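Peroxisomal membrane protein LPX1 (Saccharomyces cerevisiae, PDB 2Y6U) hydrolyses acyl esters in peroxisomes, with lipase and phospholipase A activity, using an alpha/beta-hydrolase fold. Local coordinates at residues G82-D87 and H340-V345. Numbering follows the deposited sequence.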
ATOM      1  N   GLY A  82     -19.518  23.043  16.517  1.00 82.93           N
ATOM      2  CA  GLY A  82     -18.389  22.302  15.918  1.00 78.52           C
ATOM      3  C   GLY A  82     -18.724  21.688  14.549  1.00 74.96           C
ATOM      4  O   GLY A  82     -17.836  21.172  13.858  1.00 73.72           O
ATOM      5  N   ASN A  83     -20.023  21.715  14.202  1.00 73.01           N
ATOM      6  CA  ASN A  83     -20.549  21.393  12.876  1.00 69.87           C
ATOM      7  C   ASN A  83     -19.933  20.140  12.201  1.00 63.32           C
ATOM      8  O   ASN A  83     -19.351  20.194  11.113  1.00 61.52           O
ATOM      9  CB  ASN A  83     -20.466  22.597  11.959  1.00 73.56           C
ATOM     10  CG  ASN A  83     -21.654  22.685  11.077  1.00 77.01           C
ATOM     11  OD1 ASN A  83     -22.382  21.690  10.925  1.00 77.71           O
ATOM     12  ND2 ASN A  83     -21.905  23.869  10.523  1.00 83.85           N
ATOM     13  N   TYR A  84     -20.092  19.037  12.902  1.00 57.22           N
ATOM     14  CA  TYR A  84     -19.661  17.733  12.417  1.00 52.49           C
ATOM     15  C   TYR A  84     -20.771  16.725  12.774  1.00 48.82           C
ATOM     16  O   TYR A  84     -21.641  17.011  13.632  1.00 47.32           O
ATOM     17  CB  TYR A  84     -18.319  17.355  13.061  1.00 50.15           C
ATOM     18  CG  TYR A  84     -18.285  17.187  14.598  1.00 53.74           C
ATOM     19  CD1 TYR A  84     -18.703  16.009  15.204  1.00 55.46           C
ATOM     20  CD2 TYR A  84     -17.774  18.191  15.426  1.00 60.66           C
ATOM     21  CE1 TYR A  84     -18.651  15.831  16.583  1.00 58.52           C
ATOM     22  CE2 TYR A  84     -17.720  18.021  16.812  1.00 63.91           C
ATOM     23  CZ  TYR A  84     -18.145  16.821  17.384  1.00 62.76           C
ATOM     24  OH  TYR A  84     -18.101  16.636  18.772  1.00 68.62           O
ATOM     25  N   ALA A  85     -20.720  15.590  12.118  1.00 44.00           N
ATOM     26  CA  ALA A  85     -21.538  14.433  12.409  1.00 42.11           C
ATOM     27  C   ALA A  85     -20.914  13.203  11.792  1.00 39.20           C
ATOM     28  O   ALA A  85     -20.313  13.259  10.721  1.00 37.52           O
ATOM     29  CB  ALA A  85     -23.034  14.628  11.846  1.00 44.20           C
ATOM     30  N   ILE A  86     -21.096  12.080  12.463  1.00 38.19           N
ATOM     31  CA  ILE A  86     -20.703  10.796  11.941  1.00 36.03           C
ATOM     32  C   ILE A  86     -21.475  10.466  10.693  1.00 38.07           C
ATOM     33  O   ILE A  86     -22.733  10.527  10.654  1.00 40.09           O
ATOM     34  CB  ILE A  86     -20.879   9.628  12.948  1.00 35.41           C
ATOM     35  CG1 ILE A  86     -19.924   9.801  14.123  1.00 36.54           C
ATOM     36  CG2 ILE A  86     -20.536   8.266  12.282  1.00 32.71           C
ATOM     37  CD1 ILE A  86     -20.270   8.810  15.242  1.00 40.95           C
ATOM     38  N   ASP A  87     -20.760  10.183   9.621  1.00 34.85           N
ATOM     39  CA  ASP A  87     -21.437   9.824   8.406  1.00 37.71           C
ATOM     40  C   ASP A  87     -21.402   8.327   8.217  1.00 34.44           C
ATOM     41  O   ASP A  87     -22.411   7.750   7.930  1.00 37.58           O
ATOM     42  CB  ASP A  87     -20.818  10.570   7.246  1.00 39.18           C
ATOM     43  CG  ASP A  87     -21.674  10.538   5.992  1.00 43.75           C
ATOM     44  OD1 ASP A  87     -22.860  11.007   6.039  1.00 48.15           O
ATOM     45  OD2 ASP A  87     -21.147   9.997   4.981  1.00 39.65           O
ATOM     46  N   HIS A 340     -11.660  12.777  22.391  1.00 31.46           N
ATOM     47  CA  HIS A 340     -10.570  13.068  21.469  1.00 29.94           C
ATOM     48  C   HIS A 340     -11.055  13.422  20.100  1.00 30.08           C
ATOM     49  O   HIS A 340     -10.491  14.286  19.437  1.00 32.80           O
ATOM     50  CB  HIS A 340      -9.532  11.960  21.425  1.00 29.49           C
ATOM     51  CG  HIS A 340      -8.744  11.856  22.669  1.00 27.36           C
ATOM     52  ND1 HIS A 340      -7.917  12.867  23.117  1.00 32.01           N
ATOM     53  CD2 HIS A 340      -8.751  10.903  23.625  1.00 29.71           C
ATOM     54  CE1 HIS A 340      -7.417  12.509  24.295  1.00 35.72           C
ATOM     55  NE2 HIS A 340      -7.882  11.304  24.605  1.00 29.30           N
ATOM     56  N   ILE A 341     -12.101  12.793  19.644  1.00 29.90           N
ATOM     57  CA  ILE A 341     -12.642  13.173  18.324  1.00 29.95           C
ATOM     58  C   ILE A 341     -13.193  14.576  18.338  1.00 32.35           C
ATOM     59  O   ILE A 341     -12.983  15.407  17.414  1.00 32.02           O
ATOM     60  CB  ILE A 341     -13.789  12.170  17.916  1.00 30.75           C
ATOM     61  CG1 ILE A 341     -13.169  10.765  17.581  1.00 29.77           C
ATOM     62  CG2 ILE A 341     -14.590  12.712  16.738  1.00 33.64           C
ATOM     63  CD1 ILE A 341     -14.301   9.702  17.252  1.00 28.71           C
ATOM     64  N   HIS A 342     -13.931  14.902  19.411  1.00 32.63           N
ATOM     65  CA  HIS A 342     -14.448  16.262  19.528  1.00 35.97           C
ATOM     66  C   HIS A 342     -13.333  17.308  19.530  1.00 37.24           C
ATOM     67  O   HIS A 342     -13.394  18.288  18.779  1.00 39.99           O
ATOM     68  CB  HIS A 342     -15.262  16.404  20.841  1.00 38.41           C
ATOM     69  CG  HIS A 342     -15.827  17.763  21.063  1.00 43.18           C
ATOM     70  ND1 HIS A 342     -16.957  18.208  20.414  1.00 50.25           N
ATOM     71  CD2 HIS A 342     -15.443  18.768  21.886  1.00 47.28           C
ATOM     72  CE1 HIS A 342     -17.250  19.433  20.838  1.00 53.08           C
ATOM     73  NE2 HIS A 342     -16.343  19.802  21.720  1.00 50.73           N
ATOM     74  N   GLU A 343     -12.306  17.115  20.345  1.00 37.12           N
ATOM     75  CA  GLU A 343     -11.245  18.122  20.404  1.00 41.12           C
ATOM     76  C   GLU A 343     -10.542  18.207  19.024  1.00 40.11           C
ATOM     77  O   GLU A 343     -10.179  19.262  18.568  1.00 40.38           O
ATOM     78  CB  GLU A 343     -10.211  17.754  21.482  1.00 40.67           C
ATOM     79  CG  GLU A 343     -10.713  17.848  22.924  1.00 48.39           C
ATOM     80  CD  GLU A 343     -11.161  19.265  23.360  1.00 56.94           C
ATOM     81  OE1 GLU A 343     -10.563  20.288  22.940  1.00 65.66           O
ATOM     82  OE2 GLU A 343     -12.117  19.357  24.140  1.00 61.73           O
ATOM     83  N   PHE A 344     -10.338  17.059  18.396  1.00 37.79           N
ATOM     84  CA  PHE A 344      -9.617  17.038  17.106  1.00 37.74           C
ATOM     85  C   PHE A 344     -10.360  17.838  16.036  1.00 40.47           C
ATOM     86  O   PHE A 344      -9.772  18.733  15.381  1.00 42.16           O
ATOM     87  CB  PHE A 344      -9.341  15.570  16.675  1.00 34.16           C
ATOM     88  CG  PHE A 344      -8.605  15.457  15.372  1.00 34.42           C
ATOM     89  CD1 PHE A 344      -7.240  15.538  15.338  1.00 36.54           C
ATOM     90  CD2 PHE A 344      -9.286  15.375  14.159  1.00 38.68           C
ATOM     91  CE1 PHE A 344      -6.519  15.582  14.144  1.00 34.58           C
ATOM     92  CE2 PHE A 344      -8.562  15.357  12.920  1.00 37.57           C
ATOM     93  CZ  PHE A 344      -7.180  15.517  12.926  1.00 37.01           C
ATOM     94  N   VAL A 345     -11.674  17.583  15.886  1.00 41.99           N
ATOM     95  CA  VAL A 345     -12.496  18.358  14.949  1.00 44.94           C
ATOM     96  C   VAL A 345     -12.467  19.884  15.221  1.00 50.41           C
ATOM     97  O   VAL A 345     -12.282  20.698  14.313  1.00 51.74           O
ATOM     98  CB  VAL A 345     -13.954  17.899  14.953  1.00 45.43           C
ATOM     99  CG1 VAL A 345     -14.785  18.736  13.948  1.00 47.92           C
ATOM    100  CG2 VAL A 345     -14.067  16.410  14.700  1.00 42.62           C
TER
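In the alpha/beta-hydrolase fold of this lipase, Y84 at the start of strand 84-92 reaches across to H342 and V345 of helix 330-347, a helix packed on one face of the central sheet. N83 and Y84 form a G1 beta bulge opposite D79. With CG lying between the backbone N and the carbonyl carbon (chi1 63°), the tyrosine ring extends toward the helix and carries the phenol to the imidazole of H342. OH and ND1 form a short hydrogen bond of 2.5 Å; either atom could be the donor. The hydroxyl lies near the imidazole plane, at the ring's edge, and ND1 in turn lies near the phenol plane. The two rings meet rim to rim, their planes turned 64° apart. H342 CG lies anti to its backbone N (chi1 180°), swinging the imidazole out toward the phenol. A phenylalanine in place of Y84 could keep the apolar packing against V345 but would probably leave H342 ND1 without its phenol partner. L53 of neighbouring strand 51-58 touches both Y84 and V345, which places the contact over the sheet. Nearer the strand, V345 lies against the same phenol: its CG1 is 3.4 Å from Y84 CD2, while CG2 sits over one ring face, offset toward the rim.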